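Local coordinates for protein methyltransferase (Thermus thermophilus, PDB 1WS6) that probably transfers methyl groups from S-adenosylmethionine, perhaps to a guanine of 16S ribosomal RNA as its RsmD-type relatives do, at residues E103-G108 with S134-A139; E74-L79 with V92-V97; H147-Y152 with R158-E163; E65-E70 with E98-E103. All coordinates share one frame; numbering follows the deposited sequence.

How the contacts relate
Contact 4 is the most enclosed of the four: all its touching residues are buried, and helix 97-106 meets strand 65-69 through carbon alone. Contact 2 is equally apolar but only partly buried, and sets helix 73-86 against the edge strand 91-93. The two join directly, since Val93 pairs with Leu68 and Glu70 in the sheet. Contact 1 uses the later part of helix 97-106 and touches contact 4 where Leu136 meets Leu101; it is largely buried, with one exposed lysine. Contact 3 stands apart, its centre 25 to 27 Å from the other centres, near the opposite edge of the sheet, where a surface contact is held by hydrogen bonds and charges.

Contact 1 of 4, residues E103-G108 with S134-A139; sequences EAKAQG and SGLVEA
Between Lys105 and Ser134 no aromatic ring or side-chain amide takes part; the flat group is the carbonyl of Ser134. Lys105 CE approaches Ser134 O to 2.9 Å, tilted out of the carbonyl plane on the side of Ser134 CA. This is unusually short for carbon and oxygen, and its detail is uncertain; it is not a hydrogen bond, because Lys105 NZ stays 3.9 Å from the same oxygen. The lysine runs extended through chi1 and chi2, then folds at chi3 (-63°) and chi4 (67°), which lays CD and CE alongside the carbonyl. The firmer packing comes from Leu136, whose two methyls reach the helix. Leu136 CD2 lies 3.7 Å from Lys105 CA, against the backbone itself, while Leu136 CD1 is 4.0 Å from Ala104 CB, whose bond from the backbone points at the leucine. Leu136 is placed by an ST turn: its N donates to Ser134 OG (3.2 Å), and that hydroxyl is also hydrogen-bonded to Leu131 O. Both segments contain helix ends, with a Schellman motif closing helix 97-106 at Gly108 and Gly135 following helix 126-134 with positive phi. Leu136 also packs on Leu101, one turn back in helix 97-106, and its backbone bonds to Phe111, so the turn after helix 126-134 lies against helix 97-106 and bonds to the start of strand 111-116.

Contact 2 of 4, residues E74-L79 with V92-V97; sequences EAVRLL and VVALPV
Leu79 and Val92 meet tip to tip, with Leu79 CD1 3.7 Å from Val92 CG1 and 3.9 Å from Val92 CG2, so that one leucine methyl rests against both branches of the valine. One helical turn earlier, Val76 straddles a smaller partner: its CG2 is 4.0 Å from Ala94 CB and its CG1 4.1 Å from the same methyl. Val76 CG1, anti to its own backbone nitrogen (chi1 173°), also approaches Val92 CG1 at 4.2 Å and thereby links the two pairs. The contact contains no hydrogen bond. It belongs to the beta-alpha-beta crossover of strand 65-69, helix 73-86 and strand 91-93, a unit of the Rossmann-like fold, and it seats the helix on the last strand of that unit. In the next shell, Val92 also touches Lys80 and Val83 farther along the helix, and Leu79 rests on Leu68 of the adjoining strand. Backbone bonds between Val93 and both Leu68 and Glu70 fix the strand that carries Val92. Ala94 lies where that strand ends, at the centre of an inverse gamma turn whose bond, Leu95 N to Val93 O, is weak at 3.2 Å; Pro96 then occupies the N-cap position of helix 97-106.

Contact 3 of 4, residues H147-Y152 with R158-E163; sequences HPKDLY and RRVYGE
Lys149 N donates to Glu163 O in a nearly straight bond (2.9 Å), tying the type I turn Pro148-Leu151 to the chain just beyond strand 157-161. Arg158 takes up two carbonyls of the turn, one in its middle and one at its last residue. Its NH1 bonds to Lys149 O at 3.2 Å, in the guanidinium plane and on a carbonyl lone pair. Its NH2 adds a weak, bent bond to Leu151 O (2.6 Å, 126°). The arginine bends at chi3 (60°), which turns the guanidinium toward both oxygens. Tyr152 CD1 lies over one guanidinium face, 3.6 Å from Arg158 CZ, yet the arginine meets the tyrosine at its edge, NE in the ring plane, the planes 49° apart. His147 CE1 comes within 3.6 Å of Arg158 NH2, while its ND1 donates to Pro148 O. Leu151 N reaches that same oxygen from the opposite face, so two bonds hold it. Lys149 CD passes 3.4 Å from Gly162 O, and NZ ends between two acids: a salt bridge to Asp150 OD1 at 3.1 Å and a long one to Glu163 OE1 at 3.8 Å. His147 NE2 is hydrogen-bonded to Thr167 of strand 164-170, which separates 141-148 from 157-161 in the sheet. Between the turn and the edge strand 157-161 the contact is largely polar, and the lysine charge is probably partly balanced by its acidic neighbours.

Contact 4 of 4, residues E65-E70 with E98-E103; sequences EAVLVE and EVFLPE
Phe100 crosses from helix 97-106 to strand 65-69 and meets valine carbon at CB, on one ring face and at the tip. Its CB lies 4.1 Å from Val69 CG2, the first point of contact with the strand. With CG anti to the backbone nitrogen (chi1 173°), the ring is carried away from the helix and toward the sheet, and chi2 of 83° turns one face to Val69. From there Val69 CG1 does the touching: it stands 4.0 Å from the centroid of the Phe100 ring and only 11° off the ring normal, a CH-pi contact over the middle of the face. The methyl is slightly nearer the CD2 side, with Phe100 CD2 at 4.0 Å from Val69 CG1. At the tip, Phe100 CZ reaches Val67 CG1 at 4.2 Å, obliquely to the ring, so the phenyl spans two strand residues that direct their side chains at the helix. Leu68 between them points away, toward helix 73-86, which shows that the two helices cover opposite faces of the sheet, the alpha-beta-alpha layering of a Rossmann-like fold. Val93 and Leu46, from the strands flanking 65-69, add further carbon around the phenyl group, and Leu95 touches it as well. Helix 97-106 is kinked at Pro102, just beyond Phe100, because the proline nitrogen carries no N-H to give to the preceding turn. With no polar side chain taking part, the attachment depends on dispersion, on a methyl facing aromatic pi electrons and on the exclusion of water.

Contact 1 of 4, residues E103-G108 with S134-A139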
loop_
_atom_site.group_PDB
_atom_site.type_symbol
_atom_site.label_atom_id
_atom_site.label_comp_id
_atom_site.label_asym_id
_atom_site.label_seq_id
_atom_site.Cartn_x
_atom_site.Cartn_y
_atom_site.Cartn_z
ATOM N N GLU A 103 -6.769 14.949 7.237
ATOM C CA GLU A 103 -6.468 14.840 8.656
ATOM C C GLU A 103 -5.035 14.413 8.946
ATOM O O GLU A 103 -4.404 14.924 9.872
ATOM C CB GLU A 103 -7.461 13.882 9.315
ATOM C CG GLU A 103 -8.856 14.479 9.406
ATOM C CD GLU A 103 -9.909 13.500 9.875
ATOM O OE1 GLU A 103 -9.591 12.581 10.667
ATOM O OE2 GLU A 103 -11.066 13.668 9.454
ATOM N N ALA A 104 -4.513 13.483 8.156
ATOM C CA ALA A 104 -3.153 13.023 8.366
ATOM C C ALA A 104 -2.211 14.209 8.241
ATOM O O ALA A 104 -1.300 14.377 9.055
ATOM C CB ALA A 104 -2.789 11.953 7.350
ATOM N N LYS A 105 -2.439 15.037 7.225
ATOM C CA LYS A 105 -1.596 16.202 7.016
ATOM C C LYS A 105 -1.615 17.116 8.252
ATOM O O LYS A 105 -0.564 17.452 8.805
ATOM C CB LYS A 105 -2.055 16.978 5.774
ATOM C CG LYS A 105 -0.949 17.819 5.149
ATOM C CD LYS A 105 -1.458 18.770 4.063
ATOM C CE LYS A 105 -2.058 18.047 2.857
ATOM N NZ LYS A 105 -3.327 17.312 3.147
ATOM N N ALA A 106 -2.804 17.502 8.698
ATOM C CA ALA A 106 -2.916 18.376 9.857
ATOM C C ALA A 106 -2.187 17.839 11.087
ATOM O O ALA A 106 -1.711 18.615 11.920
ATOM C CB ALA A 106 -4.385 18.614 10.190
ATOM N N GLN A 107 -2.098 16.519 11.206
ATOM C CA GLN A 107 -1.436 15.915 12.352
ATOM C C GLN A 107 0.066 15.883 12.150
ATOM O O GLN A 107 0.803 15.379 12.995
ATOM C CB GLN A 107 -1.951 14.490 12.582
ATOM C CG GLN A 107 -3.469 14.370 12.545
ATOM C CD GLN A 107 -3.970 12.972 12.876
ATOM O OE1 GLN A 107 -5.144 12.654 12.658
ATOM N NE2 GLN A 107 -3.088 12.134 13.416
ATOM N N GLY A 108 0.519 16.420 11.023
ATOM C CA GLY A 108 1.942 16.427 10.736
ATOM C C GLY A 108 2.471 15.023 10.492
ATOM O O GLY A 108 3.641 14.729 10.748
ATOM N N SER A 134 -1.218 15.655 -1.155
ATOM C CA SER A 134 -1.218 15.617 0.306
ATOM C C SER A 134 0.152 15.964 0.864
ATOM O O SER A 134 0.259 16.473 1.974
ATOM C CB SER A 134 -1.610 14.224 0.816
ATOM O OG SER A 134 -0.514 13.320 0.745
ATOM N N GLY A 135 1.199 15.669 0.098
ATOM C CA GLY A 135 2.548 15.955 0.555
ATOM C C GLY A 135 2.922 15.173 1.803
ATOM O O GLY A 135 3.720 15.647 2.605
ATOM N N LEU A 136 2.369 13.974 1.964
ATOM C CA LEU A 136 2.651 13.162 3.150
ATOM C C LEU A 136 3.983 12.398 3.168
ATOM O O LEU A 136 4.427 11.965 4.228
ATOM C CB LEU A 136 1.509 12.179 3.389
ATOM C CG LEU A 136 0.122 12.776 3.662
ATOM C CD1 LEU A 136 -0.881 11.645 3.829
ATOM C CD2 LEU A 136 0.167 13.657 4.924
ATOM N N VAL A 137 4.620 12.233 2.011
ATOM C CA VAL A 137 5.901 11.528 1.943
ATOM C C VAL A 137 7.081 12.487 2.098
ATOM O O VAL A 137 7.190 13.487 1.397
ATOM C CB VAL A 137 6.067 10.767 0.609
ATOM C CG1 VAL A 137 7.461 10.152 0.531
ATOM C CG2 VAL A 137 5.009 9.672 0.495
ATOM N N GLU A 138 7.964 12.159 3.031
ATOM C CA GLU A 138 9.148 12.951 3.331
ATOM C C GLU A 138 10.106 12.992 2.147
ATOM O O GLU A 138 10.055 12.132 1.263
ATOM C CB GLU A 138 9.874 12.327 4.517
ATOM C CG GLU A 138 10.592 11.050 4.145
ATOM C CD GLU A 138 11.066 10.258 5.345
ATOM O OE1 GLU A 138 11.788 9.256 5.132
ATOM O OE2 GLU A 138 10.715 10.625 6.490
ATOM N N ALA A 139 10.982 13.991 2.135
ATOM C CA ALA A 139 11.970 14.109 1.070
ATOM C C ALA A 139 12.741 12.797 1.019
ATOM O O ALA A 139 13.087 12.230 2.058
ATOM C CB ALA A 139 12.922 15.254 1.357
#

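Contact 2 of 4, residues E74-L79 with V92-V97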
loop_
_atom_site.group_PDB
_atom_site.type_symbol
_atom_site.label_atom_id
_atom_site.label_comp_id
_atom_site.label_asym_id
_atom_site.label_seq_id
_atom_site.Cartn_x
_atom_site.Cartn_y
_atom_site.Cartn_z
ATOM N N GLU A 74 -16.253 -4.439 6.111
ATOM C CA GLU A 74 -15.995 -5.856 5.861
ATOM C C GLU A 74 -14.497 -6.079 5.749
ATOM O O GLU A 74 -13.916 -6.881 6.478
ATOM C CB GLU A 74 -16.639 -6.315 4.556
ATOM C CG GLU A 74 -18.058 -6.820 4.682
ATOM C CD GLU A 74 -18.328 -7.967 3.722
ATOM O OE1 GLU A 74 -19.503 -8.385 3.598
ATOM O OE2 GLU A 74 -17.353 -8.453 3.101
ATOM N N ALA A 75 -13.880 -5.364 4.816
ATOM C CA ALA A 75 -12.449 -5.472 4.599
ATOM C C ALA A 75 -11.714 -5.188 5.898
ATOM O O ALA A 75 -10.747 -5.871 6.231
ATOM C CB ALA A 75 -12.005 -4.488 3.519
ATOM N N VAL A 76 -12.174 -4.183 6.636
ATOM C CA VAL A 76 -11.526 -3.833 7.894
ATOM C C VAL A 76 -11.593 -5.000 8.871
ATOM O O VAL A 76 -10.646 -5.262 9.612
ATOM C CB VAL A 76 -12.173 -2.593 8.541
ATOM C CG1 VAL A 76 -11.594 -2.365 9.928
ATOM C CG2 VAL A 76 -11.922 -1.374 7.673
ATOM N N ARG A 77 -12.720 -5.698 8.862
ATOM C CA ARG A 77 -12.914 -6.840 9.736
ATOM C C ARG A 77 -11.840 -7.858 9.386
ATOM O O ARG A 77 -11.130 -8.340 10.257
ATOM C CB ARG A 77 -14.308 -7.425 9.512
ATOM C CG ARG A 77 -14.703 -8.524 10.476
ATOM C CD ARG A 77 -16.175 -8.894 10.302
ATOM N NE ARG A 77 -16.637 -9.773 11.375
ATOM C CZ ARG A 77 -17.915 -10.072 11.613
ATOM N NH1 ARG A 77 -18.878 -9.564 10.850
ATOM N NH2 ARG A 77 -18.232 -10.873 12.627
ATOM N N LEU A 78 -11.717 -8.175 8.102
ATOM C CA LEU A 78 -10.709 -9.124 7.653
ATOM C C LEU A 78 -9.296 -8.612 7.911
ATOM O O LEU A 78 -8.387 -9.384 8.226
ATOM C CB LEU A 78 -10.871 -9.404 6.165
ATOM C CG LEU A 78 -12.132 -10.181 5.799
ATOM C CD1 LEU A 78 -12.060 -10.599 4.344
ATOM C CD2 LEU A 78 -12.262 -11.406 6.701
ATOM N N LEU A 79 -9.121 -7.303 7.767
ATOM C CA LEU A 79 -7.825 -6.671 7.969
ATOM C C LEU A 79 -7.329 -6.923 9.390
ATOM O O LEU A 79 -6.172 -7.275 9.608
ATOM C CB LEU A 79 -7.948 -5.169 7.728
ATOM C CG LEU A 79 -6.720 -4.427 7.216
ATOM C CD1 LEU A 79 -6.853 -2.969 7.598
ATOM C CD2 LEU A 79 -5.462 -4.997 7.816
ATOM N N VAL A 92 -4.415 0.407 12.040
ATOM C CA VAL A 92 -5.549 0.239 11.142
ATOM C C VAL A 92 -6.464 1.432 11.326
ATOM O O VAL A 92 -6.978 1.663 12.418
ATOM C CB VAL A 92 -6.337 -1.043 11.470
ATOM C CG1 VAL A 92 -7.614 -1.092 10.645
ATOM C CG2 VAL A 92 -5.476 -2.264 11.197
ATOM N N VAL A 93 -6.653 2.194 10.256
ATOM C CA VAL A 93 -7.499 3.376 10.279
ATOM C C VAL A 93 -8.721 3.112 9.397
ATOM O O VAL A 93 -8.627 3.092 8.163
ATOM C CB VAL A 93 -6.727 4.585 9.759
ATOM C CG1 VAL A 93 -7.530 5.847 9.962
ATOM C CG2 VAL A 93 -5.404 4.682 10.483
ATOM N N ALA A 94 -9.866 2.904 10.037
ATOM C CA ALA A 94 -11.097 2.598 9.327
ATOM C C ALA A 94 -11.891 3.807 8.870
ATOM O O ALA A 94 -12.842 4.228 9.530
ATOM C CB ALA A 94 -11.982 1.701 10.186
ATOM N N LEU A 95 -11.518 4.345 7.720
ATOM C CA LEU A 95 -12.225 5.487 7.172
ATOM C C LEU A 95 -11.791 5.730 5.738
ATOM O O LEU A 95 -10.746 5.242 5.301
ATOM C CB LEU A 95 -11.980 6.721 8.040
ATOM C CG LEU A 95 -10.534 7.054 8.377
ATOM C CD1 LEU A 95 -9.898 7.737 7.198
ATOM C CD2 LEU A 95 -10.485 7.958 9.594
ATOM N N PRO A 96 -12.611 6.467 4.980
ATOM C CA PRO A 96 -12.334 6.788 3.582
ATOM C C PRO A 96 -11.018 7.537 3.423
ATOM O O PRO A 96 -10.653 8.369 4.253
ATOM C CB PRO A 96 -13.554 7.611 3.168
ATOM C CG PRO A 96 -14.009 8.226 4.436
ATOM C CD PRO A 96 -13.859 7.103 5.428
ATOM N N VAL A 97 -10.300 7.220 2.355
ATOM C CA VAL A 97 -9.019 7.849 2.089
ATOM C C VAL A 97 -9.153 9.365 1.951
ATOM O O VAL A 97 -8.251 10.113 2.334
ATOM C CB VAL A 97 -8.405 7.269 0.808
ATOM C CG1 VAL A 97 -7.083 7.947 0.493
ATOM C CG2 VAL A 97 -8.233 5.764 0.978
#

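Contact 3 of 4, residues H147-Y152 with R158-E163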
loop_
_atom_site.group_PDB
_atom_site.type_symbol
_atom_site.label_atom_id
_atom_site.label_comp_id
_atom_site.label_asym_id
_atom_site.label_seq_id
_atom_site.Cartn_x
_atom_site.Cartn_y
_atom_site.Cartn_z
ATOM N N HIS A 147 -1.828 0.305 -11.043
ATOM C CA HIS A 147 -2.956 0.548 -11.929
ATOM C C HIS A 147 -2.858 -0.311 -13.186
ATOM O O HIS A 147 -1.857 -0.985 -13.416
ATOM C CB HIS A 147 -2.929 2.012 -12.337
ATOM C CG HIS A 147 -1.616 2.436 -12.926
ATOM N ND1 HIS A 147 -1.208 2.058 -14.187
ATOM C CD2 HIS A 147 -0.598 3.163 -12.406
ATOM C CE1 HIS A 147 0.001 2.533 -14.418
ATOM N NE2 HIS A 147 0.396 3.207 -13.353
ATOM N N PRO A 148 -3.908 -0.308 -14.016
ATOM C CA PRO A 148 -3.808 -1.124 -15.232
ATOM C C PRO A 148 -2.738 -0.528 -16.142
ATOM O O PRO A 148 -2.649 0.693 -16.287
ATOM C CB PRO A 148 -5.220 -1.057 -15.822
ATOM C CG PRO A 148 -5.835 0.170 -15.189
ATOM C CD PRO A 148 -5.282 0.174 -13.800
ATOM N N LYS A 149 -1.918 -1.388 -16.741
ATOM C CA LYS A 149 -0.828 -0.941 -17.603
ATOM C C LYS A 149 -1.216 0.069 -18.687
ATOM O O LYS A 149 -0.371 0.834 -19.158
ATOM C CB LYS A 149 -0.134 -2.149 -18.246
ATOM C CG LYS A 149 -0.819 -2.712 -19.492
ATOM C CD LYS A 149 -0.054 -3.924 -20.026
ATOM C CE LYS A 149 -0.261 -4.130 -21.527
ATOM N NZ LYS A 149 -1.683 -4.278 -21.926
ATOM N N ASP A 150 -2.481 0.089 -19.081
ATOM C CA ASP A 150 -2.913 1.023 -20.117
ATOM C C ASP A 150 -3.109 2.447 -19.594
ATOM O O ASP A 150 -3.147 3.402 -20.364
ATOM C CB ASP A 150 -4.178 0.494 -20.802
ATOM C CG ASP A 150 -3.889 -0.720 -21.701
ATOM O OD1 ASP A 150 -3.227 -1.674 -21.231
ATOM O OD2 ASP A 150 -4.320 -0.728 -22.877
ATOM N N LEU A 151 -3.214 2.590 -18.279
ATOM C CA LEU A 151 -3.354 3.907 -17.674
ATOM C C LEU A 151 -1.935 4.466 -17.640
ATOM O O LEU A 151 -1.018 3.770 -17.211
ATOM C CB LEU A 151 -3.907 3.758 -16.254
ATOM C CG LEU A 151 -4.461 4.987 -15.525
ATOM C CD1 LEU A 151 -3.465 5.481 -14.506
ATOM C CD2 LEU A 151 -4.824 6.072 -16.539
ATOM N N TYR A 152 -1.736 5.698 -18.104
ATOM C CA TYR A 152 -0.395 6.278 -18.108
ATOM C C TYR A 152 -0.239 7.599 -17.358
ATOM O O TYR A 152 -1.028 8.527 -17.540
ATOM C CB TYR A 152 0.099 6.501 -19.539
ATOM C CG TYR A 152 1.499 7.085 -19.574
ATOM C CD1 TYR A 152 2.596 6.323 -19.198
ATOM C CD2 TYR A 152 1.715 8.417 -19.901
ATOM C CE1 TYR A 152 3.858 6.867 -19.138
ATOM C CE2 TYR A 152 2.987 8.975 -19.843
ATOM C CZ TYR A 152 4.048 8.193 -19.455
ATOM O OH TYR A 152 5.300 8.742 -19.341
ATOM N N ARG A 158 7.975 3.842 -14.744
ATOM C CA ARG A 158 7.076 2.720 -14.562
ATOM C C ARG A 158 7.708 1.348 -14.738
ATOM O O ARG A 158 8.763 1.199 -15.348
ATOM C CB ARG A 158 5.865 2.851 -15.496
ATOM C CG ARG A 158 6.196 3.281 -16.905
ATOM C CD ARG A 158 5.083 2.887 -17.871
ATOM N NE ARG A 158 3.808 3.488 -17.527
ATOM C CZ ARG A 158 2.633 3.002 -17.910
ATOM N NH1 ARG A 158 2.579 1.904 -18.652
ATOM N NH2 ARG A 158 1.515 3.608 -17.537
ATOM N N ARG A 159 7.047 0.357 -14.150
ATOM C CA ARG A 159 7.448 -1.039 -14.212
ATOM C C ARG A 159 6.147 -1.782 -14.480
ATOM O O ARG A 159 5.189 -1.644 -13.723
ATOM C CB ARG A 159 8.030 -1.527 -12.878
ATOM C CG ARG A 159 9.529 -1.296 -12.664
ATOM C CD ARG A 159 9.791 -0.022 -11.885
ATOM N NE ARG A 159 11.074 -0.042 -11.181
ATOM C CZ ARG A 159 11.343 -0.805 -10.122
ATOM N NH1 ARG A 159 10.418 -1.627 -9.628
ATOM N NH2 ARG A 159 12.537 -0.740 -9.544
ATOM N N VAL A 160 6.120 -2.556 -15.561
ATOM C CA VAL A 160 4.944 -3.322 -15.938
ATOM C C VAL A 160 5.071 -4.778 -15.511
ATOM O O VAL A 160 6.139 -5.370 -15.627
ATOM C CB VAL A 160 4.736 -3.264 -17.465
ATOM C CG1 VAL A 160 3.595 -4.171 -17.880
ATOM C CG2 VAL A 160 4.462 -1.825 -17.891
ATOM N N TYR A 161 3.973 -5.342 -15.012
ATOM C CA TYR A 161 3.914 -6.739 -14.567
ATOM C C TYR A 161 2.652 -7.349 -15.135
ATOM O O TYR A 161 1.581 -7.282 -14.526
ATOM C CB TYR A 161 3.885 -6.833 -13.039
ATOM C CG TYR A 161 5.135 -6.282 -12.408
ATOM C CD1 TYR A 161 5.178 -4.985 -11.921
ATOM C CD2 TYR A 161 6.301 -7.033 -12.376
ATOM C CE1 TYR A 161 6.346 -4.453 -11.430
ATOM C CE2 TYR A 161 7.473 -6.510 -11.888
ATOM C CZ TYR A 161 7.493 -5.219 -11.420
ATOM O OH TYR A 161 8.676 -4.687 -10.972
ATOM N N GLY A 162 2.782 -7.942 -16.316
ATOM C CA GLY A 162 1.627 -8.528 -16.958
ATOM C C GLY A 162 0.628 -7.444 -17.334
ATOM O O GLY A 162 0.902 -6.615 -18.201
ATOM N N GLU A 163 -0.520 -7.432 -16.662
ATOM C CA GLU A 163 -1.559 -6.452 -16.956
ATOM C C GLU A 163 -1.549 -5.233 -16.026
ATOM O O GLU A 163 -2.273 -4.261 -16.260
ATOM C CB GLU A 163 -2.930 -7.125 -16.895
ATOM C CG GLU A 163 -3.890 -6.669 -17.981
ATOM C CD GLU A 163 -3.529 -7.213 -19.359
ATOM O OE1 GLU A 163 -4.148 -6.772 -20.353
ATOM O OE2 GLU A 163 -2.637 -8.086 -19.448
#

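Contact 4 of 4, residues E65-E70 with E98-E103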
loop_
_atom_site.group_PDB
_atom_site.type_symbol
_atom_site.label_atom_id
_atom_site.label_comp_id
_atom_site.label_asym_id
_atom_site.label_seq_id
_atom_site.Cartn_x
_atom_site.Cartn_y
_atom_site.Cartn_z
ATOM N N GLU A 65 6.937 0.614 9.542
ATOM C CA GLU A 65 5.932 1.029 10.519
ATOM C C GLU A 65 4.747 1.325 9.592
ATOM O O GLU A 65 4.647 2.406 9.007
ATOM C CB GLU A 65 6.376 2.301 11.247
ATOM C CG GLU A 65 5.547 2.616 12.486
ATOM C CD GLU A 65 5.866 3.980 13.094
ATOM O OE1 GLU A 65 7.068 4.311 13.219
ATOM O OE2 GLU A 65 4.911 4.709 13.455
ATOM N N ALA A 66 3.860 0.352 9.447
ATOM C CA ALA A 66 2.744 0.483 8.526
ATOM C C ALA A 66 1.443 1.068 9.045
ATOM O O ALA A 66 0.999 0.775 10.144
ATOM C CB ALA A 66 2.469 -0.871 7.882
ATOM N N VAL A 67 0.833 1.893 8.209
ATOM C CA VAL A 67 -0.443 2.512 8.511
ATOM C C VAL A 67 -1.365 2.134 7.366
ATOM O O VAL A 67 -1.100 2.471 6.229
ATOM C CB VAL A 67 -0.331 4.041 8.581
ATOM C CG1 VAL A 67 -1.717 4.664 8.652
ATOM C CG2 VAL A 67 0.472 4.429 9.798
ATOM N N LEU A 68 -2.443 1.430 7.674
ATOM C CA LEU A 68 -3.381 0.991 6.653
ATOM C C LEU A 68 -4.746 1.627 6.841
ATOM O O LEU A 68 -5.349 1.516 7.910
ATOM C CB LEU A 68 -3.527 -0.525 6.703
ATOM C CG LEU A 68 -2.277 -1.358 6.395
ATOM C CD1 LEU A 68 -1.226 -1.196 7.483
ATOM C CD2 LEU A 68 -2.685 -2.815 6.270
ATOM N N VAL A 69 -5.232 2.305 5.806
ATOM C CA VAL A 69 -6.539 2.922 5.897
ATOM C C VAL A 69 -7.454 2.257 4.871
ATOM O O VAL A 69 -7.073 2.062 3.720
ATOM C CB VAL A 69 -6.442 4.482 5.744
ATOM C CG1 VAL A 69 -5.140 4.866 5.112
ATOM C CG2 VAL A 69 -7.619 5.024 4.964
ATOM N N GLU A 70 -8.645 1.867 5.325
ATOM C CA GLU A 70 -9.642 1.166 4.508
ATOM C C GLU A 70 -11.043 1.535 5.008
ATOM O O GLU A 70 -11.299 1.527 6.209
ATOM C CB GLU A 70 -9.403 -0.353 4.610
ATOM C CG GLU A 70 -10.529 -1.221 4.085
ATOM C CD GLU A 70 -10.881 -0.923 2.650
ATOM O OE1 GLU A 70 -12.082 -0.983 2.309
ATOM O OE2 GLU A 70 -9.967 -0.630 1.853
ATOM N N GLU A 98 -10.287 9.807 1.410
ATOM C CA GLU A 98 -10.548 11.228 1.201
ATOM C C GLU A 98 -10.691 12.006 2.516
ATOM O O GLU A 98 -10.634 13.239 2.530
ATOM C CB GLU A 98 -11.806 11.396 0.344
ATOM C CG GLU A 98 -13.034 10.662 0.897
ATOM C CD GLU A 98 -14.313 10.986 0.135
ATOM O OE1 GLU A 98 -14.469 10.532 -1.022
ATOM O OE2 GLU A 98 -15.163 11.708 0.699
ATOM N N VAL A 99 -10.894 11.290 3.616
ATOM C CA VAL A 99 -11.013 11.943 4.912
ATOM C C VAL A 99 -9.660 11.844 5.605
ATOM O O VAL A 99 -9.188 12.798 6.218
ATOM C CB VAL A 99 -12.079 11.273 5.821
ATOM C CG1 VAL A 99 -12.035 11.904 7.218
ATOM C CG2 VAL A 99 -13.467 11.422 5.215
ATOM N N PHE A 100 -9.030 10.683 5.477
ATOM C CA PHE A 100 -7.733 10.438 6.101
ATOM C C PHE A 100 -6.621 11.393 5.671
ATOM O O PHE A 100 -5.928 11.961 6.513
ATOM C CB PHE A 100 -7.259 9.006 5.831
ATOM C CG PHE A 100 -5.857 8.742 6.297
ATOM C CD1 PHE A 100 -5.600 8.413 7.621
ATOM C CD2 PHE A 100 -4.789 8.849 5.417
ATOM C CE1 PHE A 100 -4.304 8.194 8.059
ATOM C CE2 PHE A 100 -3.493 8.635 5.843
ATOM C CZ PHE A 100 -3.245 8.305 7.167
ATOM N N LEU A 101 -6.433 11.547 4.367
ATOM C CA LEU A 101 -5.379 12.416 3.860
ATOM C C LEU A 101 -5.374 13.807 4.494
ATOM O O LEU A 101 -4.360 14.236 5.046
ATOM C CB LEU A 101 -5.470 12.532 2.336
ATOM C CG LEU A 101 -5.283 11.211 1.585
ATOM C CD1 LEU A 101 -5.298 11.477 0.080
ATOM C CD2 LEU A 101 -3.968 10.548 2.009
ATOM N N PRO A 102 -6.505 14.528 4.430
ATOM C CA PRO A 102 -6.562 15.869 5.017
ATOM C C PRO A 102 -6.148 15.837 6.477
ATOM O O PRO A 102 -5.279 16.590 6.907
ATOM C CB PRO A 102 -8.030 16.263 4.858
ATOM C CG PRO A 102 -8.482 15.469 3.678
ATOM C CD PRO A 102 -7.816 14.135 3.884
ATOM N N GLU A 103 -6.769 14.949 7.237
ATOM C CA GLU A 103 -6.468 14.840 8.656
ATOM C C GLU A 103 -5.035 14.413 8.946
ATOM O O GLU A 103 -4.404 14.924 9.872
ATOM C CB GLU A 103 -7.461 13.882 9.315
ATOM C CG GLU A 103 -8.856 14.479 9.406
ATOM C CD GLU A 103 -9.909 13.500 9.875
ATOM O OE1 GLU A 103 -9.591 12.581 10.667
ATOM O OE2 GLU A 103 -11.066 13.668 9.454
#